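Local coordinates for protein Cyclo(L-leucyl-L-phenylalanyl) synthase (Streptomyces noursei, PDB 3OQV) that joins leucine and phenylalanine from their aminoacyl-tRNAs into a cyclodipeptide, an ATP-independent step in the biosynthesis of the antibacterial peptide albonoursin, at residues V65-H70 with L176-A181; A130-T135 with E182-A187; E150-A155 with T206-F211. All blocks are in the same frame, centred on the assembly; numbering follows the deposited sequence.

Contact 1: V65-H70 with L176-A181. With PO4 (phosphate ion), chain D; PO4 (phosphate ion), chain C.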
loop_
_atom_site.group_PDB
_atom_site.type_symbol
_atom_site.label_atom_id
_atom_site.label_comp_id
_atom_site.label_asym_id
_atom_site.label_seq_id
_atom_site.Cartn_x
_atom_site.Cartn_y
_atom_site.Cartn_z
ATOM N N VAL A 65 2.786 5.141 -4.242
ATOM C CA VAL A 65 3.312 3.826 -4.548
ATOM C C VAL A 65 2.137 2.938 -4.896
ATOM O O VAL A 65 1.211 2.770 -4.105
ATOM C CB VAL A 65 4.112 3.240 -3.376
ATOM C CG1 VAL A 65 4.662 1.859 -3.723
ATOM C CG2 VAL A 65 5.255 4.201 -2.993
ATOM N N TYR A 66 2.152 2.403 -6.110
ATOM C CA TYR A 66 1.148 1.430 -6.476
ATOM C C TYR A 66 1.695 0.003 -6.401
ATOM O O TYR A 66 2.861 -0.252 -6.708
ATOM C CB TYR A 66 0.545 1.755 -7.844
ATOM C CG TYR A 66 1.497 1.640 -9.006
ATOM C CD1 TYR A 66 1.550 0.469 -9.761
ATOM C CD2 TYR A 66 2.251 2.731 -9.426
ATOM C CE1 TYR A 66 2.377 0.357 -10.859
ATOM C CE2 TYR A 66 3.078 2.634 -10.560
ATOM C CZ TYR A 66 3.126 1.439 -11.263
ATOM O OH TYR A 66 3.933 1.296 -12.372
ATOM N N VAL A 67 0.902 -0.886 -5.822
ATOM C CA VAL A 67 1.407 -2.199 -5.434
ATOM C C VAL A 67 1.198 -3.187 -6.578
ATOM O O VAL A 67 0.077 -3.617 -6.848
ATOM C CB VAL A 67 0.702 -2.712 -4.182
ATOM C CG1 VAL A 67 1.342 -4.026 -3.726
ATOM C CG2 VAL A 67 0.788 -1.667 -3.082
ATOM N N ASP A 68 2.285 -3.520 -7.259
ATOM C CA ASP A 68 2.229 -4.317 -8.474
ATOM C C ASP A 68 2.788 -5.716 -8.225
ATOM O O ASP A 68 2.830 -6.536 -9.132
ATOM C CB ASP A 68 2.974 -3.621 -9.624
ATOM C CG ASP A 68 4.447 -3.362 -9.313
ATOM O OD1 ASP A 68 4.802 -3.141 -8.134
ATOM O OD2 ASP A 68 5.250 -3.337 -10.270
ATOM N N THR A 69 3.123 -6.013 -6.972
ATOM C CA THR A 69 3.929 -7.192 -6.650
ATOM C C THR A 69 3.078 -8.293 -6.027
ATOM O O THR A 69 2.197 -8.013 -5.203
ATOM C CB THR A 69 5.066 -6.836 -5.670
ATOM O OG1 THR A 69 4.551 -5.995 -4.632
ATOM C CG2 THR A 69 6.173 -6.094 -6.401
ATOM N N HIS A 70 3.363 -9.541 -6.400
ATOM C CA HIS A 70 2.818 -10.720 -5.714
ATOM C C HIS A 70 1.341 -10.975 -5.999
ATOM O O HIS A 70 0.745 -11.884 -5.426
ATOM C CB HIS A 70 3.061 -10.636 -4.199
ATOM C CG HIS A 70 4.512 -10.672 -3.818
ATOM N ND1 HIS A 70 5.343 -11.717 -4.160
ATOM C CD2 HIS A 70 5.295 -9.760 -3.188
ATOM C CE1 HIS A 70 6.568 -11.465 -3.727
ATOM N NE2 HIS A 70 6.564 -10.285 -3.131
ATOM N N LEU A 176 0.917 -13.491 2.551
ATOM C CA LEU A 176 2.074 -13.190 3.364
ATOM C C LEU A 176 3.180 -12.532 2.541
ATOM O O LEU A 176 3.730 -11.502 2.941
ATOM C CB LEU A 176 2.591 -14.460 4.044
ATOM C CG LEU A 176 3.750 -14.261 5.025
ATOM C CD1 LEU A 176 3.420 -13.208 6.077
ATOM C CD2 LEU A 176 4.106 -15.599 5.692
ATOM N N ASN A 177 3.501 -13.121 1.393
ATOM C CA ASN A 177 4.473 -12.537 0.474
ATOM C C ASN A 177 4.108 -11.094 0.146
ATOM O O ASN A 177 4.969 -10.212 0.094
ATOM C CB ASN A 177 4.529 -13.346 -0.823
ATOM C CG ASN A 177 5.182 -14.694 -0.637
ATOM O OD1 ASN A 177 5.885 -14.918 0.339
ATOM N ND2 ASN A 177 5.005 -15.577 -1.604
ATOM N N TYR A 178 2.828 -10.893 -0.147
ATOM C CA TYR A 178 2.279 -9.596 -0.512
ATOM C C TYR A 178 2.456 -8.602 0.641
ATOM O O TYR A 178 2.892 -7.468 0.444
ATOM C CB TYR A 178 0.789 -9.778 -0.844
ATOM C CG TYR A 178 0.092 -8.535 -1.339
ATOM C CD1 TYR A 178 0.061 -8.221 -2.697
ATOM C CD2 TYR A 178 -0.581 -7.703 -0.460
ATOM C CE1 TYR A 178 -0.571 -7.074 -3.151
ATOM C CE2 TYR A 178 -1.219 -6.554 -0.907
ATOM C CZ TYR A 178 -1.209 -6.247 -2.250
ATOM O OH TYR A 178 -1.858 -5.111 -2.693
ATOM N N VAL A 179 2.123 -9.038 1.847
ATOM C CA VAL A 179 2.093 -8.132 2.989
ATOM C C VAL A 179 3.517 -7.810 3.459
ATOM O O VAL A 179 3.824 -6.655 3.752
ATOM C CB VAL A 179 1.273 -8.716 4.150
ATOM C CG1 VAL A 179 1.662 -8.046 5.489
ATOM C CG2 VAL A 179 -0.236 -8.555 3.874
ATOM N N LEU A 180 4.394 -8.814 3.476
ATOM C CA LEU A 180 5.798 -8.585 3.816
ATOM C C LEU A 180 6.525 -7.641 2.856
ATOM O O LEU A 180 7.459 -6.966 3.266
ATOM C CB LEU A 180 6.575 -9.905 3.943
ATOM C CG LEU A 180 6.122 -10.790 5.105
ATOM C CD1 LEU A 180 7.005 -12.023 5.235
ATOM C CD2 LEU A 180 6.079 -10.007 6.417
ATOM N N ALA A 181 6.161 -7.666 1.571
ATOM C CA ALA A 181 6.665 -6.680 0.614
ATOM C C ALA A 181 6.246 -5.243 0.969
ATOM O O ALA A 181 6.978 -4.296 0.692
ATOM C CB ALA A 181 6.231 -7.038 -0.829
HETATM P P PO4 D . 10.025 -10.003 -2.807
HETATM O O1 PO4 D . 8.843 -9.089 -2.553
HETATM O O2 PO4 D . 9.957 -11.146 -1.819
HETATM O O3 PO4 D . 9.991 -10.527 -4.224
HETATM O O4 PO4 D . 11.309 -9.232 -2.619
HETATM P P PO4 C . -3.250 -3.639 0.491
HETATM O O1 PO4 C . -4.198 -4.629 -0.146
HETATM O O2 PO4 C . -2.183 -3.273 -0.521
HETATM O O3 PO4 C . -4.004 -2.418 0.941
HETATM O O4 PO4 C . -2.603 -4.302 1.691
HETATM O O HOH W 1 -2.170 -4.710 -5.154
HETATM O O HOH W 2 3.051 -6.869 -2.586
#

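Contact 2: A130-T135 with E182-A187. With DTD (dithiane diol), chain B; PO4 (phosphate ion), chain D.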
loop_
_atom_site.group_PDB
_atom_site.type_symbol
_atom_site.label_atom_id
_atom_site.label_comp_id
_atom_site.label_asym_id
_atom_site.label_seq_id
_atom_site.Cartn_x
_atom_site.Cartn_y
_atom_site.Cartn_z
ATOM N N ALA A 130 17.235 -1.974 3.083
ATOM C CA ALA A 130 17.724 -1.887 4.459
ATOM C C ALA A 130 16.569 -2.056 5.454
ATOM O O ALA A 130 16.719 -2.702 6.498
ATOM C CB ALA A 130 18.458 -0.579 4.686
ATOM N N VAL A 131 15.424 -1.459 5.134
ATOM C CA VAL A 131 14.270 -1.553 6.006
ATOM C C VAL A 131 13.708 -2.964 5.972
ATOM O O VAL A 131 13.325 -3.512 7.001
ATOM C CB VAL A 131 13.187 -0.513 5.642
ATOM C CG1 VAL A 131 11.930 -0.732 6.489
ATOM C CG2 VAL A 131 13.739 0.895 5.839
ATOM N N ARG A 132 13.672 -3.556 4.781
ATOM C CA ARG A 132 13.110 -4.883 4.600
ATOM C C ARG A 132 13.867 -5.956 5.386
ATOM O O ARG A 132 13.259 -6.852 5.955
ATOM C CB ARG A 132 13.078 -5.230 3.106
ATOM C CG ARG A 132 12.681 -6.657 2.782
ATOM C CD ARG A 132 11.189 -6.848 2.832
ATOM N NE ARG A 132 10.816 -8.239 2.569
ATOM C CZ ARG A 132 10.311 -8.686 1.423
ATOM N NH1 ARG A 132 10.109 -7.858 0.406
ATOM N NH2 ARG A 132 9.980 -9.963 1.306
ATOM N N GLU A 133 15.189 -5.857 5.417
ATOM C CA GLU A 133 15.990 -6.636 6.351
ATOM C C GLU A 133 15.363 -6.608 7.754
ATOM O O GLU A 133 15.213 -7.647 8.405
ATOM C CB GLU A 133 17.420 -6.086 6.378
ATOM C CG GLU A 133 18.461 -7.024 6.982
ATOM C CD GLU A 133 19.790 -6.327 7.265
ATOM O OE1 GLU A 133 20.229 -5.500 6.435
ATOM O OE2 GLU A 133 20.394 -6.603 8.325
ATOM N N ARG A 134 14.956 -5.418 8.189
ATOM C CA ARG A 134 14.495 -5.217 9.559
ATOM C C ARG A 134 13.091 -5.773 9.768
ATOM O O ARG A 134 12.827 -6.416 10.781
ATOM C CB ARG A 134 14.514 -3.733 9.929
ATOM C CG ARG A 134 15.839 -3.251 10.472
ATOM C CD ARG A 134 15.803 -1.749 10.688
ATOM N NE ARG A 134 16.858 -1.088 9.929
ATOM C CZ ARG A 134 16.695 0.014 9.209
ATOM N NH1 ARG A 134 15.512 0.619 9.147
ATOM N NH2 ARG A 134 17.736 0.527 8.567
ATOM N N THR A 135 12.189 -5.511 8.821
ATOM C CA THR A 135 10.822 -6.028 8.916
ATOM C C THR A 135 10.743 -7.559 8.791
ATOM O O THR A 135 9.986 -8.197 9.518
ATOM C CB THR A 135 9.848 -5.360 7.901
ATOM O OG1 THR A 135 10.337 -5.526 6.559
ATOM C CG2 THR A 135 9.667 -3.882 8.212
ATOM N N GLU A 182 5.046 -5.091 1.526
ATOM C CA GLU A 182 4.480 -3.776 1.873
ATOM C C GLU A 182 5.008 -3.257 3.207
ATOM O O GLU A 182 4.946 -2.056 3.490
ATOM C CB GLU A 182 2.953 -3.873 1.958
ATOM C CG GLU A 182 2.270 -4.057 0.601
ATOM C CD GLU A 182 0.763 -3.884 0.686
ATOM O OE1 GLU A 182 0.172 -4.336 1.684
ATOM O OE2 GLU A 182 0.168 -3.247 -0.210
ATOM N N ALA A 183 5.502 -4.173 4.030
ATOM C CA ALA A 183 5.770 -3.887 5.437
ATOM C C ALA A 183 6.798 -2.773 5.680
ATOM O O ALA A 183 6.626 -1.983 6.608
ATOM C CB ALA A 183 6.181 -5.165 6.175
ATOM N N PRO A 184 7.886 -2.731 4.884
ATOM C CA PRO A 184 8.813 -1.599 5.008
ATOM C C PRO A 184 8.102 -0.248 4.945
ATOM O O PRO A 184 8.478 0.692 5.662
ATOM C CB PRO A 184 9.738 -1.782 3.800
ATOM C CG PRO A 184 9.817 -3.303 3.662
ATOM C CD PRO A 184 8.395 -3.762 3.955
ATOM N N LEU A 185 7.064 -0.163 4.123
ATOM C CA LEU A 185 6.325 1.088 3.957
ATOM C C LEU A 185 5.415 1.391 5.150
ATOM O O LEU A 185 5.336 2.537 5.597
ATOM C CB LEU A 185 5.521 1.086 2.653
ATOM C CG LEU A 185 6.362 1.353 1.393
ATOM C CD1 LEU A 185 7.309 0.188 1.126
ATOM C CD2 LEU A 185 5.482 1.589 0.176
ATOM N N PHE A 186 4.789 0.362 5.718
ATOM C CA PHE A 186 3.929 0.606 6.866
ATOM C C PHE A 186 4.628 0.603 8.231
ATOM O O PHE A 186 4.122 1.185 9.183
ATOM C CB PHE A 186 2.598 -0.189 6.824
ATOM C CG PHE A 186 2.747 -1.695 6.900
ATOM C CD1 PHE A 186 3.001 -2.316 8.111
ATOM C CD2 PHE A 186 2.395 -2.488 5.811
ATOM C CE1 PHE A 186 3.054 -3.701 8.206
ATOM C CE2 PHE A 186 2.419 -3.883 5.903
ATOM C CZ PHE A 186 2.713 -4.486 7.108
ATOM N N ALA A 187 5.859 0.097 8.274
ATOM C CA ALA A 187 6.630 0.095 9.508
ATOM C C ALA A 187 7.623 1.248 9.574
ATOM O O ALA A 187 7.948 1.736 10.659
ATOM C CB ALA A 187 7.341 -1.244 9.694
HETATM S S1 DTD B . 1.114 0.412 2.542
HETATM C C1 DTD B . -0.553 0.136 3.042
HETATM C C2 DTD B . -1.460 0.808 2.020
HETATM O O2 DTD B . -2.748 1.057 2.600
HETATM C C3 DTD B . -1.561 -0.070 0.776
HETATM O O3 DTD B . -2.837 0.075 0.138
HETATM C C4 DTD B . -0.456 0.275 -0.216
HETATM S S4 DTD B . 1.133 0.189 0.552
HETATM P P PO4 D . 10.025 -10.003 -2.807
HETATM O O1 PO4 D . 8.843 -9.089 -2.553
HETATM O O2 PO4 D . 9.957 -11.146 -1.819
HETATM O O3 PO4 D . 9.991 -10.527 -4.224
HETATM O O4 PO4 D . 11.309 -9.232 -2.619
#

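Contact 3: E150-A155 with T206-F211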
loop_
_atom_site.group_PDB
_atom_site.type_symbol
_atom_site.label_atom_id
_atom_site.label_comp_id
_atom_site.label_asym_id
_atom_site.label_seq_id
_atom_site.Cartn_x
_atom_site.Cartn_y
_atom_site.Cartn_z
ATOM N N GLU A 150 -0.076 -11.039 10.177
ATOM C CA GLU A 150 -0.915 -12.168 9.807
ATOM C C GLU A 150 -2.380 -11.763 9.740
ATOM O O GLU A 150 -3.111 -12.171 8.837
ATOM C CB GLU A 150 -0.720 -13.316 10.808
ATOM C CG GLU A 150 0.654 -13.968 10.723
ATOM C CD GLU A 150 0.957 -14.912 11.881
ATOM O OE1 GLU A 150 0.124 -15.030 12.808
ATOM O OE2 GLU A 150 2.037 -15.542 11.861
ATOM N N ASP A 151 -2.809 -10.927 10.680
ATOM C CA ASP A 151 -4.155 -10.363 10.616
ATOM C C ASP A 151 -4.374 -9.572 9.339
ATOM O O ASP A 151 -5.417 -9.689 8.689
ATOM C CB ASP A 151 -4.441 -9.489 11.846
ATOM C CG ASP A 151 -4.602 -10.309 13.120
ATOM O OD1 ASP A 151 -4.835 -11.542 13.018
ATOM O OD2 ASP A 151 -4.479 -9.725 14.221
ATOM N N MET A 152 -3.359 -8.806 8.954
ATOM C CA MET A 152 -3.381 -8.095 7.692
ATOM C C MET A 152 -3.458 -9.043 6.502
ATOM O O MET A 152 -4.191 -8.778 5.558
ATOM C CB MET A 152 -2.147 -7.198 7.540
ATOM C CG MET A 152 -2.292 -6.199 6.409
ATOM S SD MET A 152 -0.939 -5.014 6.370
ATOM C CE MET A 152 -1.243 -4.246 4.786
ATOM N N VAL A 153 -2.675 -10.121 6.539
ATOM C CA VAL A 153 -2.765 -11.153 5.505
ATOM C C VAL A 153 -4.209 -11.646 5.325
ATOM O O VAL A 153 -4.718 -11.725 4.206
ATOM C CB VAL A 153 -1.814 -12.341 5.783
ATOM C CG1 VAL A 153 -2.134 -13.517 4.850
ATOM C CG2 VAL A 153 -0.340 -11.903 5.625
ATOM N N ARG A 154 -4.878 -11.931 6.431
ATOM C CA ARG A 154 -6.252 -12.397 6.364
ATOM C C ARG A 154 -7.177 -11.358 5.757
ATOM O O ARG A 154 -8.049 -11.696 4.957
ATOM C CB ARG A 154 -6.741 -12.833 7.746
ATOM C CG ARG A 154 -5.923 -13.980 8.312
ATOM C CD ARG A 154 -6.600 -14.693 9.473
ATOM N NE ARG A 154 -5.859 -15.913 9.787
ATOM C CZ ARG A 154 -6.149 -17.121 9.309
ATOM N NH1 ARG A 154 -7.256 -17.321 8.604
ATOM N NH2 ARG A 154 -5.365 -18.146 9.601
ATOM N N ALA A 155 -6.967 -10.091 6.109
ATOM C CA ALA A 155 -7.751 -9.013 5.515
ATOM C C ALA A 155 -7.516 -8.902 4.015
ATOM O O ALA A 155 -8.459 -8.726 3.255
ATOM C CB ALA A 155 -7.477 -7.673 6.216
ATOM N N THR A 206 -9.717 -0.998 5.060
ATOM C CA THR A 206 -8.669 -1.594 4.240
ATOM C C THR A 206 -7.732 -2.452 5.081
ATOM O O THR A 206 -7.729 -2.348 6.311
ATOM C CB THR A 206 -7.875 -0.525 3.450
ATOM O OG1 THR A 206 -7.292 0.417 4.358
ATOM C CG2 THR A 206 -8.798 0.214 2.500
ATOM N N PRO A 207 -6.952 -3.330 4.426
ATOM C CA PRO A 207 -6.178 -4.300 5.193
ATOM C C PRO A 207 -5.200 -3.697 6.217
ATOM O O PRO A 207 -4.950 -4.313 7.250
ATOM C CB PRO A 207 -5.428 -5.073 4.108
ATOM C CG PRO A 207 -6.416 -5.093 2.960
ATOM C CD PRO A 207 -7.039 -3.703 2.997
ATOM N N ILE A 208 -4.621 -2.539 5.921
ATOM C CA ILE A 208 -3.724 -1.882 6.882
ATOM C C ILE A 208 -4.412 -1.622 8.230
ATOM O O ILE A 208 -3.771 -1.682 9.282
ATOM C CB ILE A 208 -3.131 -0.570 6.328
ATOM C CG1 ILE A 208 -2.022 -0.041 7.247
ATOM C CG2 ILE A 208 -4.222 0.477 6.150
ATOM C CD1 ILE A 208 -0.784 -0.911 7.299
ATOM N N THR A 209 -5.730 -1.426 8.209
ATOM C CA THR A 209 -6.450 -1.170 9.447
ATOM C C THR A 209 -6.512 -2.415 10.325
ATOM O O THR A 209 -6.625 -2.309 11.546
ATOM C CB THR A 209 -7.870 -0.620 9.209
ATOM O OG1 THR A 209 -8.701 -1.658 8.679
ATOM C CG2 THR A 209 -7.831 0.565 8.240
ATOM N N ALA A 210 -6.338 -3.587 9.723
ATOM C CA ALA A 210 -6.209 -4.818 10.503
ATOM C C ALA A 210 -4.864 -4.903 11.222
ATOM O O ALA A 210 -4.802 -5.280 12.390
ATOM C CB ALA A 210 -6.439 -6.052 9.618
ATOM N N PHE A 211 -3.794 -4.483 10.549
ATOM C CA PHE A 211 -2.492 -4.334 11.197
ATOM C C PHE A 211 -2.559 -3.326 12.347
ATOM O O PHE A 211 -2.034 -3.569 13.436
ATOM C CB PHE A 211 -1.424 -3.914 10.173
ATOM C CG PHE A 211 -0.073 -3.653 10.773
ATOM C CD1 PHE A 211 0.783 -4.702 11.079
ATOM C CD2 PHE A 211 0.322 -2.359 11.078
ATOM C CE1 PHE A 211 2.003 -4.459 11.688
ATOM C CE2 PHE A 211 1.541 -2.114 11.683
ATOM C CZ PHE A 211 2.384 -3.164 11.980
#

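Contact 1: V65-H70 with L176-A181
Beside the active-site pocket of this Rossmann-fold enzyme, His70 and Val67 meet the helical segment 176-181. By similarity, Tyr178 to Ala181 belong to the substrate site, and Tyr178 could take part in aa-tRNA binding. Asn177 CB lies over one face of the His70 imidazole, a CH-pi contact 4.0 Å from the ring centroid and 16° off its normal. Ala181 CB sits at the ring edge, 3.7 Å from His70 CD2. His70 NE2 gives a fairly straight hydrogen bond of 2.6 Å to O1 of the chain D phosphate, and ND1 bonds to Glu73. Both ring nitrogens are thus engaged, which fixes the ring's rotation. Tyr178 CG is anti to the backbone N (chi1 -176°), and this sends the phenol across to Val67, where CG1 is 3.6 Å from Tyr178 CE1. No direct hydrogen bond joins the segments. One water bridges Val67 O and Tyr178 OH. A second links Thr69 O and OG1 to Tyr178 O, to which it donates over 3.1 Å. Residues 65-67 lie on strand 59-67. Tyr66 bonds through its backbone to Arg117 and Leu119, and Val65 and Val67 bond to strand 29-37. Helix 143-158 packs against Tyr178 and Val179.

Contact 2: A130-T135 with E182-A187
Pro184 sets its ring against three side chains of the segment 130-135, and the two helices cross almost at right angles (92°, axes 8.7 Å apart). Val131 slants across the proline, with CG1 3.6 Å from Pro184 CB. Arg132 passes the ring with the aliphatic part of its chain, and its CB is 3.8 Å from Pro184 CG. The Thr135 and Pro184 side chains cross at about a right angle. Thr135 chi1 of 57° puts OG1 between the backbone N and the carbonyl carbon, 3.7 Å from Pro184 CG. The methyl CG2 then points to Ala187 CB, 3.8 Å away, and CB rests near Ala183 CB. Arg132 bends at chi2 (80°) and carries its guanidinium beyond the proline. There NH1 and NH2 make weak hydrogen bonds to O1 and O2 of a phosphate, probably from the crystallisation liquor. NH1 also bonds to Tyr128 OH, and NE forms a salt bridge with Asp136. Glu182, by similarity perhaps critical for catalysis, faces the pocket instead, with OE2 3.6 Å from C4 of the dithiane diol. The interface is therefore apolar, held by van der Waals contact with no hydrogen bond across it, and the Arg132 guanidinium lies at its margin.

Contact 3: E150-A155 with T206-F211
Met152 and Ala155 meet Pro207, Ala210 and their neighbours where segment 150-155 of helix 143-158 runs nearly antiparallel to 207-211. The axes come within 7.6 Å, at 157° between their directions. The apolar contacts are of two kinds. Small groups allow the close approach: Ala155 CB fits between Pro207 and Ala210, 3.9 Å from Ala210 CB and 3.8 Å from Pro207 CA. The long Met152 side chain packs beside them. Its CG is anti to the backbone N (chi1 -166°), and the extended chain passes across the short helix, past Pro207 and Phe211 to Ile208. CG lies by Pro207 CB, SD is 4.0 Å from Phe211 CB, and the terminal methyl CE ends near Ile208, 4.2 Å from CD1. Contacts with backbone oxygens come next. Met152 CG is 3.4 Å from Pro207 O, and Ala210 CB rests on Asp151 O. Hydrogen bonds occur within the segments and none crosses between them. Thr209 OG1 donates to Thr206 O at 2.7 Å, in the carbonyl plane, and the same oxygen accepts from Thr209 N. These two bonds tie down the first turn of the short helix. Beyond the pair, Met152 and Ile208 also pack on Phe186, whose ring meets that of Phe211. The contact is mainly apolar, with no hydrogen bond across it. It joins the helix after strand 198-202 to helix 143-158, and places Met152 beside Glu182, which by similarity could be critical for catalysis, and Ile208 at the dithiane diol pocket.

Overall arrangement
Helix 169-193 ties the set together. Contacts 1 and 2 use successive parts of it. From contact 2, Phe186 packs on Met152, Ile208 and Phe211 of contact 3, and Glu182 on Met152. Contact 2 is the buried one, whereas contacts 1 and 3 are partly buried. Contact 1 lies closest to the chain centre, on a strand of the parallel sheet, and is the one joined by waters. Contacts 2 and 3 are apolar helix pairs, one crossing at nearly a right angle and the other nearly antiparallel. His70, and more weakly Arg132, bond to the same phosphate, probably from the crystallisation liquor. Val67, Glu182 and Ile208 bring one residue from each contact to the dithiane diol pocket.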